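Local coordinates for protein luciferase-like monooxygenase (Streptomyces bottropensis, PDB 4US5) that probably acts as a flavin-dependent monooxygenase of the bacterial luciferase family, inserting one atom of molecular oxygen into a substrate, at residues Tyr40-Ala46 with Ile73-Gly79; Glu60-Ala64 with Val93-Leu97; Ala67-Ile73 with Tyr101-Ile105. One frame throughout, in Å; residues are numbered along the deposited sequence.

Contact 1: Tyr40-Ala46 with Ile73-Gly79; sequences YERFWVA and IRVGSGG
Strand 42-45 pairs in parallel with residues 74-77 through five backbone hydrogen bonds that alternate in direction. Arg-74 N gives to Glu-41 O, Phe-43 N to Arg-74 O, Gly-76 N to Phe-43 O and Val-45 N to Gly-76 O, the last at 2.8 Å. Gly-78 N then reaches Val-45 O at 2.8 Å in an almost straight bond, although the donor stands well above the carbonyl plane, where segment 73-79 turns a corner just before the cis peptide bond preceding Gly-79. CA-H...O contacts fill in between, among them Trp-44 CA to Gly-76 O at 3.2 Å.

The apolar part lies at the entry to the strands. Ile-73 reaches across with CG1 turned opposite its backbone N (chi1 -162°), and its extended chi2 carries CD1 between two methylenes, 3.8 Å from Tyr-40 CB and 3.9 Å from Phe-43 CB.

The flat indole of Trp-44 packs on backbone instead, with Ser-77 O over one face and Arg-42 CD over the other. Gly-78 CA lies 3.9 Å from Trp-44 CE3; a CB at Gly-78 would run into the ring.

Arg-42 and Arg-74 run side by side. Their guanidinium groups, with planes 47° apart, gather round Asp-106, which forms salt bridges with both and accepts from Trp-44 NE1; Glu-309 takes Arg-42 NH2. Two parallel strands joined through helix 59-68 make the right-handed beta-alpha-beta unit of a TIM barrel, the fold of luciferase-like monooxygenases.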
loop_
_atom_site.group_PDB
_atom_site.type_symbol
_atom_site.label_atom_id
_atom_site.label_comp_id
_atom_site.label_asym_id
_atom_site.label_seq_id
_atom_site.Cartn_x
_atom_site.Cartn_y
_atom_site.Cartn_z
ATOM N N TYR B 40 21.785 9.691 -1.415
ATOM C CA TYR B 40 21.590 8.476 -0.605
ATOM C C TYR B 40 21.190 7.302 -1.505
ATOM O O TYR B 40 20.525 7.485 -2.538
ATOM C CB TYR B 40 20.560 8.741 0.519
ATOM C CG TYR B 40 21.084 9.577 1.676
ATOM C CD1 TYR B 40 21.274 10.931 1.562
ATOM C CD2 TYR B 40 21.306 8.995 2.929
ATOM C CE1 TYR B 40 21.742 11.687 2.640
ATOM C CE2 TYR B 40 21.770 9.723 4.011
ATOM C CZ TYR B 40 21.999 11.062 3.870
ATOM O OH TYR B 40 22.460 11.806 4.909
ATOM N N GLU B 41 21.578 6.098 -1.123
ATOM C CA GLU B 41 21.356 4.899 -1.937
ATOM C C GLU B 41 19.918 4.399 -1.921
ATOM O O GLU B 41 19.365 4.072 -2.973
ATOM C CB GLU B 41 22.244 3.727 -1.495
ATOM C CG GLU B 41 23.707 4.013 -1.522
ATOM C CD GLU B 41 24.247 4.314 -2.901
ATOM O OE1 GLU B 41 23.760 3.680 -3.893
ATOM O OE2 GLU B 41 25.089 5.243 -2.970
ATOM N N ARG B 42 19.338 4.292 -0.715
ATOM C CA ARG B 42 17.974 3.774 -0.529
ATOM C C ARG B 42 17.289 4.465 0.638
ATOM O O ARG B 42 17.940 5.001 1.539
ATOM C CB ARG B 42 17.935 2.253 -0.349
ATOM C CG ARG B 42 18.509 1.714 0.970
ATOM C CD ARG B 42 18.869 0.238 0.883
ATOM N NE ARG B 42 20.084 -0.007 0.095
ATOM C CZ ARG B 42 20.160 -0.802 -0.981
ATOM N NH1 ARG B 42 19.084 -1.410 -1.482
ATOM N NH2 ARG B 42 21.328 -0.980 -1.578
ATOM N N PHE B 43 15.970 4.420 0.614
ATOM C CA PHE B 43 15.137 5.012 1.643
ATOM C C PHE B 43 14.191 3.898 2.078
ATOM O O PHE B 43 13.351 3.442 1.288
ATOM C CB PHE B 43 14.357 6.181 1.064
ATOM C CG PHE B 43 13.596 6.987 2.110
ATOM C CD1 PHE B 43 12.362 6.555 2.583
ATOM C CD2 PHE B 43 14.129 8.139 2.629
ATOM C CE1 PHE B 43 11.690 7.271 3.534
ATOM C CE2 PHE B 43 13.449 8.868 3.568
ATOM C CZ PHE B 43 12.221 8.437 4.015
ATOM N N TRP B 44 14.341 3.440 3.312
ATOM C CA TRP B 44 13.491 2.406 3.825
ATOM C C TRP B 44 12.489 2.946 4.812
ATOM O O TRP B 44 12.807 3.831 5.610
ATOM C CB TRP B 44 14.344 1.342 4.512
ATOM C CG TRP B 44 15.020 0.403 3.605
ATOM C CD1 TRP B 44 14.928 0.348 2.243
ATOM C CD2 TRP B 44 15.947 -0.604 3.983
ATOM N NE1 TRP B 44 15.703 -0.663 1.760
ATOM C CE2 TRP B 44 16.328 -1.290 2.807
ATOM C CE3 TRP B 44 16.466 -1.028 5.212
ATOM C CZ2 TRP B 44 17.255 -2.316 2.802
ATOM C CZ3 TRP B 44 17.382 -2.077 5.211
ATOM C CH2 TRP B 44 17.738 -2.728 4.026
ATOM N N VAL B 45 11.305 2.357 4.816
ATOM C CA VAL B 45 10.243 2.721 5.750
ATOM C C VAL B 45 9.993 1.518 6.680
ATOM O O VAL B 45 9.734 0.406 6.188
ATOM C CB VAL B 45 8.952 3.084 5.014
ATOM C CG1 VAL B 45 7.839 3.500 5.997
ATOM C CG2 VAL B 45 9.200 4.200 4.017
ATOM N N ALA B 46 10.003 1.759 7.991
ATOM C CA ALA B 46 9.849 0.716 9.006
ATOM C C ALA B 46 8.367 0.522 9.341
ATOM O O ALA B 46 7.532 1.363 9.022
ATOM C CB ALA B 46 10.662 1.043 10.242
ATOM N N ILE B 73 16.901 7.325 -5.912
ATOM C CA ILE B 73 17.008 6.525 -4.677
ATOM C C ILE B 73 16.134 5.292 -4.776
ATOM O O ILE B 73 15.013 5.348 -5.284
ATOM C CB ILE B 73 16.658 7.421 -3.479
ATOM C CG1 ILE B 73 17.169 6.831 -2.144
ATOM C CG2 ILE B 73 15.166 7.731 -3.413
ATOM C CD1 ILE B 73 17.160 7.860 -1.046
ATOM N N ARG B 74 16.618 4.167 -4.270
ATOM C CA ARG B 74 15.778 3.002 -4.108
ATOM C C ARG B 74 14.819 3.260 -2.920
ATOM O O ARG B 74 15.113 4.083 -2.054
ATOM C CB ARG B 74 16.620 1.762 -3.839
ATOM C CG ARG B 74 17.555 1.392 -5.014
ATOM C CD ARG B 74 18.284 0.084 -4.755
ATOM N NE ARG B 74 17.335 -1.011 -4.689
ATOM C CZ ARG B 74 16.765 -1.601 -5.754
ATOM N NH1 ARG B 74 17.115 -1.267 -6.997
ATOM N NH2 ARG B 74 15.849 -2.513 -5.578
ATOM N N VAL B 75 13.640 2.667 -2.981
ATOM C CA VAL B 75 12.619 2.851 -1.925
ATOM C C VAL B 75 12.083 1.528 -1.551
ATOM O O VAL B 75 11.846 0.645 -2.411
ATOM C CB VAL B 75 11.471 3.765 -2.403
ATOM C CG1 VAL B 75 10.601 4.176 -1.261
ATOM C CG2 VAL B 75 12.008 5.010 -3.091
ATOM N N GLY B 76 11.897 1.300 -0.252
ATOM C CA GLY B 76 11.403 0.024 0.184
ATOM C C GLY B 76 11.084 -0.063 1.655
ATOM O O GLY B 76 11.060 0.962 2.369
ATOM N N SER B 77 10.806 -1.282 2.088
ATOM C CA SER B 77 10.483 -1.584 3.459
ATOM C C SER B 77 11.702 -1.959 4.264
ATOM O O SER B 77 12.592 -2.664 3.766
ATOM C CB SER B 77 9.477 -2.686 3.527
ATOM O OG SER B 77 9.953 -3.892 2.921
ATOM N N GLY B 78 11.768 -1.434 5.487
ATOM C CA GLY B 78 12.849 -1.759 6.446
ATOM C C GLY B 78 12.329 -1.839 7.877
ATOM O O GLY B 78 12.680 -0.996 8.696
ATOM N N GLY B 79 11.459 -2.790 8.188
ATOM C CA GLY B 79 11.078 -3.883 7.298
ATOM C C GLY B 79 9.615 -4.287 7.461
ATOM O O GLY B 79 8.980 -3.980 8.484
#

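Contact 2: Glu60-Ala64 with Val93-Leu97. With NA (sodium ion), chain O.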
loop_
_atom_site.group_PDB
_atom_site.type_symbol
_atom_site.label_atom_id
_atom_site.label_comp_id
_atom_site.label_asym_id
_atom_site.label_seq_id
_atom_site.Cartn_x
_atom_site.Cartn_y
_atom_site.Cartn_z
ATOM N N GLU B 60 4.189 -0.106 3.114
ATOM C CA GLU B 60 3.889 -0.236 1.684
ATOM C C GLU B 60 3.131 0.964 1.126
ATOM O O GLU B 60 3.299 1.351 -0.047
ATOM C CB GLU B 60 3.145 -1.543 1.411
ATOM C CG GLU B 60 1.746 -1.660 2.023
ATOM C CD GLU B 60 1.705 -2.180 3.455
ATOM O OE1 GLU B 60 2.722 -2.123 4.189
ATOM O OE2 GLU B 60 0.615 -2.665 3.858
ATOM N N ILE B 61 2.323 1.597 1.970
ATOM C CA ILE B 61 1.555 2.790 1.539
ATOM C C ILE B 61 2.477 3.995 1.385
ATOM O O ILE B 61 2.425 4.711 0.354
ATOM C CB ILE B 61 0.433 3.135 2.557
ATOM C CG1 ILE B 61 -0.576 1.966 2.646
ATOM C CG2 ILE B 61 -0.235 4.451 2.164
ATOM C CD1 ILE B 61 -1.242 1.613 1.329
ATOM N N LEU B 62 3.372 4.201 2.343
ATOM C CA LEU B 62 4.331 5.284 2.225
ATOM C C LEU B 62 5.371 5.039 1.099
ATOM O O LEU B 62 5.771 5.960 0.426
ATOM C CB LEU B 62 5.022 5.531 3.581
ATOM C CG LEU B 62 5.705 6.879 3.767
ATOM C CD1 LEU B 62 4.776 8.047 3.562
ATOM C CD2 LEU B 62 6.399 7.009 5.117
ATOM N N ILE B 63 5.764 3.777 0.891
ATOM C CA ILE B 63 6.620 3.413 -0.219
ATOM C C ILE B 63 5.980 3.787 -1.550
ATOM O O ILE B 63 6.622 4.396 -2.432
ATOM C CB ILE B 63 6.995 1.918 -0.179
ATOM C CG1 ILE B 63 7.835 1.637 1.072
ATOM C CG2 ILE B 63 7.732 1.519 -1.439
ATOM C CD1 ILE B 63 7.797 0.207 1.471
ATOM N N ALA B 64 4.723 3.460 -1.711
ATOM C CA ALA B 64 4.014 3.760 -2.954
ATOM C C ALA B 64 4.037 5.263 -3.254
ATOM O O ALA B 64 4.163 5.683 -4.414
ATOM C CB ALA B 64 2.585 3.260 -2.833
ATOM N N VAL B 93 1.826 -7.340 -3.143
ATOM C CA VAL B 93 1.999 -5.914 -2.826
ATOM C C VAL B 93 3.294 -5.388 -3.455
ATOM O O VAL B 93 3.312 -4.338 -4.095
ATOM C CB VAL B 93 1.986 -5.711 -1.289
ATOM C CG1 VAL B 93 2.499 -4.337 -0.878
ATOM C CG2 VAL B 93 0.561 -5.917 -0.738
ATOM N N PHE B 94 4.381 -6.119 -3.269
ATOM C CA PHE B 94 5.654 -5.635 -3.713
ATOM C C PHE B 94 5.862 -5.826 -5.201
ATOM O O PHE B 94 6.586 -5.061 -5.807
ATOM C CB PHE B 94 6.790 -6.140 -2.828
ATOM C CG PHE B 94 6.888 -5.373 -1.511
ATOM C CD1 PHE B 94 5.949 -5.574 -0.518
ATOM C CD2 PHE B 94 7.785 -4.363 -1.364
ATOM C CE1 PHE B 94 5.990 -4.834 0.647
ATOM C CE2 PHE B 94 7.835 -3.600 -0.210
ATOM C CZ PHE B 94 6.923 -3.811 0.795
ATOM N N ARG B 95 5.196 -6.824 -5.802
ATOM C CA ARG B 95 5.136 -6.899 -7.251
ATOM C C ARG B 95 4.390 -5.700 -7.858
ATOM O O ARG B 95 4.746 -5.235 -8.936
ATOM C CB ARG B 95 4.493 -8.228 -7.723
ATOM C CG ARG B 95 5.385 -9.470 -7.519
ATOM C CD ARG B 95 5.244 -10.461 -8.655
ATOM N NE ARG B 95 5.915 -9.832 -9.757
ATOM C CZ ARG B 95 7.216 -9.938 -10.008
ATOM N NH1 ARG B 95 7.991 -10.781 -9.334
ATOM N NH2 ARG B 95 7.724 -9.215 -10.968
ATOM N N THR B 96 3.330 -5.262 -7.199
ATOM C CA THR B 96 2.582 -4.089 -7.657
ATOM C C THR B 96 3.488 -2.845 -7.588
ATOM O O THR B 96 3.601 -2.081 -8.554
ATOM C CB THR B 96 1.273 -3.893 -6.819
ATOM O OG1 THR B 96 0.491 -5.110 -6.841
ATOM C CG2 THR B 96 0.463 -2.744 -7.364
ATOM N N LEU B 97 4.249 -2.704 -6.503
ATOM C CA LEU B 97 5.207 -1.613 -6.396
ATOM C C LEU B 97 6.237 -1.684 -7.498
ATOM O O LEU B 97 6.554 -0.676 -8.120
ATOM C CB LEU B 97 5.870 -1.604 -5.006
ATOM C CG LEU B 97 4.969 -1.140 -3.840
ATOM C CD1 LEU B 97 5.573 -1.495 -2.500
ATOM C CD2 LEU B 97 4.717 0.347 -3.891
HETATM NA NA NA O . 3.074 -4.223 6.108
HETATM O O HOH W 1 2.289 -6.388 4.520
#
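Neighbouring helices of the TIM-barrel shell meet here: helix 59-68 and helix 87-100 run almost parallel outside the strands, the axes of the short segments 10.9 Å apart at closest approach and only 6° from parallel. The seam is apolar, and a few side chains carry it, each through a particular branch. Leu-97 puts CD2 against the backbone of the opposite helix, 3.6 Å from Ala-64 CA, where the small alanine side chain lets it come in close. Its other methyl, CD1, lies 3.9 Å from Ile-63 CG2, the two side chains crossing at about a right angle. CD1 also sits over one face of the Phe-94 ring, toward its rim, so that leucine and phenylalanine of one helix present a joint surface to Ile-63. The far end of Ile-63 approaches that ring obliquely, CD1 being 4.2 Å from Phe-94 CE2, and beneath them lie Val-75, Ser-77 and Ile-105 of the barrel strands.

Glu-60 works in two ways. Its aliphatic part packs on Val-93, with CB 3.7 Å from Val-93 CG1. The chain then bends at chi2 (-87°), which swings the carboxylate off the seam toward a sodium ion that Glu-47 also binds, while OE2 forms a salt bridge with Lys-89 of the second subunit. Shortened to an alanine, this position would keep the CB contact with Val-93 but would probably leave that lysine without its carboxylate and the sodium short of a ligand. Leu-97 also packs on Ile-61 of the second subunit, so the seam forms part of the dimer interface. At the sodium, Glu-60 OE1 stands 2.9 Å away, and a water is a further ligand, 2.8 Å from the ion.

Contact 3: Ala67-Ile73 with Tyr101-Ile105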
loop_
_atom_site.group_PDB
_atom_site.type_symbol
_atom_site.label_atom_id
_atom_site.label_comp_id
_atom_site.label_asym_id
_atom_site.label_seq_id
_atom_site.Cartn_x
_atom_site.Cartn_y
_atom_site.Cartn_z
ATOM N N ALA B 67 8.100 6.610 -3.688
ATOM C CA ALA B 67 8.679 6.240 -4.991
ATOM C C ALA B 67 8.187 7.144 -6.112
ATOM O O ALA B 67 8.921 7.397 -7.084
ATOM C CB ALA B 67 8.418 4.810 -5.307
ATOM N N ALA B 68 6.974 7.654 -5.992
ATOM C CA ALA B 68 6.449 8.640 -6.978
ATOM C C ALA B 68 7.055 10.030 -6.839
ATOM O O ALA B 68 6.975 10.840 -7.758
ATOM C CB ALA B 68 4.921 8.761 -6.839
ATOM N N GLU B 69 7.620 10.322 -5.665
ATOM C CA GLU B 69 8.177 11.646 -5.338
ATOM C C GLU B 69 9.694 11.725 -5.564
ATOM O O GLU B 69 10.281 12.775 -5.340
ATOM C CB GLU B 69 7.901 11.962 -3.874
ATOM C CG GLU B 69 6.445 12.033 -3.504
ATOM C CD GLU B 69 5.815 13.360 -3.873
ATOM O OE1 GLU B 69 6.568 14.296 -4.228
ATOM O OE2 GLU B 69 4.569 13.451 -3.827
ATOM N N THR B 70 10.305 10.618 -5.983
ATOM C CA THR B 70 11.745 10.495 -6.101
ATOM C C THR B 70 12.083 9.779 -7.388
ATOM O O THR B 70 11.244 9.122 -7.985
ATOM C CB THR B 70 12.331 9.692 -4.926
ATOM O OG1 THR B 70 11.684 8.427 -4.856
ATOM C CG2 THR B 70 12.158 10.411 -3.632
ATOM N N SER B 71 13.330 9.915 -7.834
ATOM C CA SER B 71 13.726 9.347 -9.111
ATOM C C SER B 71 14.833 8.360 -9.054
ATOM O O SER B 71 14.828 7.402 -9.814
ATOM C CB SER B 71 14.156 10.470 -10.085
ATOM O OG SER B 71 13.075 11.356 -10.274
ATOM N N GLY B 72 15.855 8.629 -8.250
ATOM C CA GLY B 72 17.063 7.779 -8.273
ATOM C C GLY B 72 17.242 6.842 -7.081
ATOM O O GLY B 72 17.702 5.736 -7.221
ATOM N N ILE B 73 16.901 7.325 -5.912
ATOM C CA ILE B 73 17.008 6.525 -4.677
ATOM C C ILE B 73 16.134 5.292 -4.776
ATOM O O ILE B 73 15.013 5.348 -5.284
ATOM C CB ILE B 73 16.658 7.421 -3.479
ATOM C CG1 ILE B 73 17.169 6.831 -2.144
ATOM C CG2 ILE B 73 15.166 7.731 -3.413
ATOM C CD1 ILE B 73 17.160 7.860 -1.046
ATOM N N TYR B 101 7.282 0.961 -10.281
ATOM C CA TYR B 101 8.582 1.589 -10.048
ATOM C C TYR B 101 9.684 0.567 -10.382
ATOM O O TYR B 101 10.333 0.002 -9.496
ATOM C CB TYR B 101 8.673 2.054 -8.575
ATOM C CG TYR B 101 7.509 2.940 -8.131
ATOM C CD1 TYR B 101 7.282 4.176 -8.715
ATOM C CD2 TYR B 101 6.583 2.481 -7.177
ATOM C CE1 TYR B 101 6.220 4.980 -8.318
ATOM C CE2 TYR B 101 5.522 3.259 -6.786
ATOM C CZ TYR B 101 5.330 4.498 -7.360
ATOM O OH TYR B 101 4.266 5.245 -7.003
ATOM N N PRO B 102 9.812 0.238 -11.676
ATOM C CA PRO B 102 10.606 -0.880 -12.069
ATOM C C PRO B 102 12.035 -0.837 -11.545
ATOM O O PRO B 102 12.746 0.123 -11.731
ATOM C CB PRO B 102 10.555 -0.843 -13.628
ATOM C CG PRO B 102 9.952 0.466 -13.976
ATOM C CD PRO B 102 9.097 0.846 -12.811
ATOM N N ASP B 103 12.397 -1.925 -10.904
ATOM C CA ASP B 103 13.741 -2.186 -10.388
ATOM C C ASP B 103 14.204 -1.135 -9.367
ATOM O O ASP B 103 15.419 -0.965 -9.161
ATOM C CB ASP B 103 14.775 -2.308 -11.540
ATOM C CG ASP B 103 16.007 -3.117 -11.135
ATOM O OD1 ASP B 103 15.880 -4.087 -10.362
ATOM O OD2 ASP B 103 17.113 -2.721 -11.525
ATOM N N ARG B 104 13.265 -0.462 -8.698
ATOM C CA ARG B 104 13.615 0.491 -7.652
ATOM C C ARG B 104 13.251 0.040 -6.224
ATOM O O ARG B 104 13.555 0.770 -5.249
ATOM C CB ARG B 104 12.967 1.821 -7.912
ATOM C CG ARG B 104 13.517 2.544 -9.146
ATOM C CD ARG B 104 12.861 3.897 -9.291
ATOM N NE ARG B 104 13.185 4.756 -8.181
ATOM C CZ ARG B 104 12.383 5.688 -7.687
ATOM N NH1 ARG B 104 11.157 5.888 -8.181
ATOM N NH2 ARG B 104 12.780 6.406 -6.658
ATOM N N ILE B 105 12.590 -1.100 -6.085
ATOM C CA ILE B 105 11.904 -1.436 -4.824
ATOM C C ILE B 105 12.689 -2.479 -4.029
ATOM O O ILE B 105 13.092 -3.532 -4.561
ATOM C CB ILE B 105 10.461 -1.938 -5.072
ATOM C CG1 ILE B 105 9.631 -0.890 -5.795
ATOM C CG2 ILE B 105 9.799 -2.376 -3.773
ATOM C CD1 ILE B 105 9.497 0.466 -5.115
HETATM O O HOH W 2 16.167 3.818 -8.055
#
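Arg-104 NH2 is held by two acceptors of the bend 67-73, Ile-73 O at 2.8 Å and Thr-70 OG1 at 2.9 Å; the threonine oxygen lies in the guanidinium plane and the carbonyl is tilted slightly from it. Thr-70 OG1 is also hydrogen-bonded to Ile-66 O, a turn back in helix 59-68. Arg-104 NH1 reaches Ala-67 O at 2.9 Å, again in plane, with a weak bond to Thr-70 O besides. NE gives to a water that in turn donates to Gly-72 O at 2.6 Å, while Ser-71 O lies over one face of the group. The in-plane partners fix the rotation of the guanidinium, which binds carbonyls of the chain as it leaves helix 59-68. A bend at chi3 (64°) turns the planar end of Arg-104 toward them.

The second half of the contact is apolar. Ala-67 CB rests over the centre of the Tyr-101 ring, 3.3 Å from the centroid and only 6° off the ring normal, a close CH-pi contact. Ala-68 CB touches the phenolic end, 3.6 Å from Tyr-101 OH. That hydroxyl is hydrogen-bonded to Arg-65 of the second subunit and has a weak bond with Ala-64 O.

Tyr-101 to Arg-104 forms a type II beta turn, closed by Arg-104 N to Tyr-101 O, that leads from helix 87-100 into strand 105-110. The turn therefore ties itself to the chain leaving helix 59-68 for strand 74-81, while Asp-36 of helix 21-38 holds the backbone of 71-73 from outside the pair.

Contact 1 lies buried in the barrel wall, contact 2, also buried, in the helical layer around it, and contact 3, only partly buried, among the loops that lead from helices into strands. Contacts 2 and 3 both use helix 59-68 and both touch the second subunit, whereas no other chain touches the segments of contact 1, which shares Ile-73 with contact 3. Their chemistry follows their place: backbone pairing between strands, packed aliphatic and aromatic side chains between helices, and an arginine bound to carbonyls and a threonine hydroxyl at the loops. Ile-63 of contact 2 packs on Gly-76 of contact 1, and a probable hydrogen bond from Val-75 N to Arg-104 O joins contacts 1 and 3.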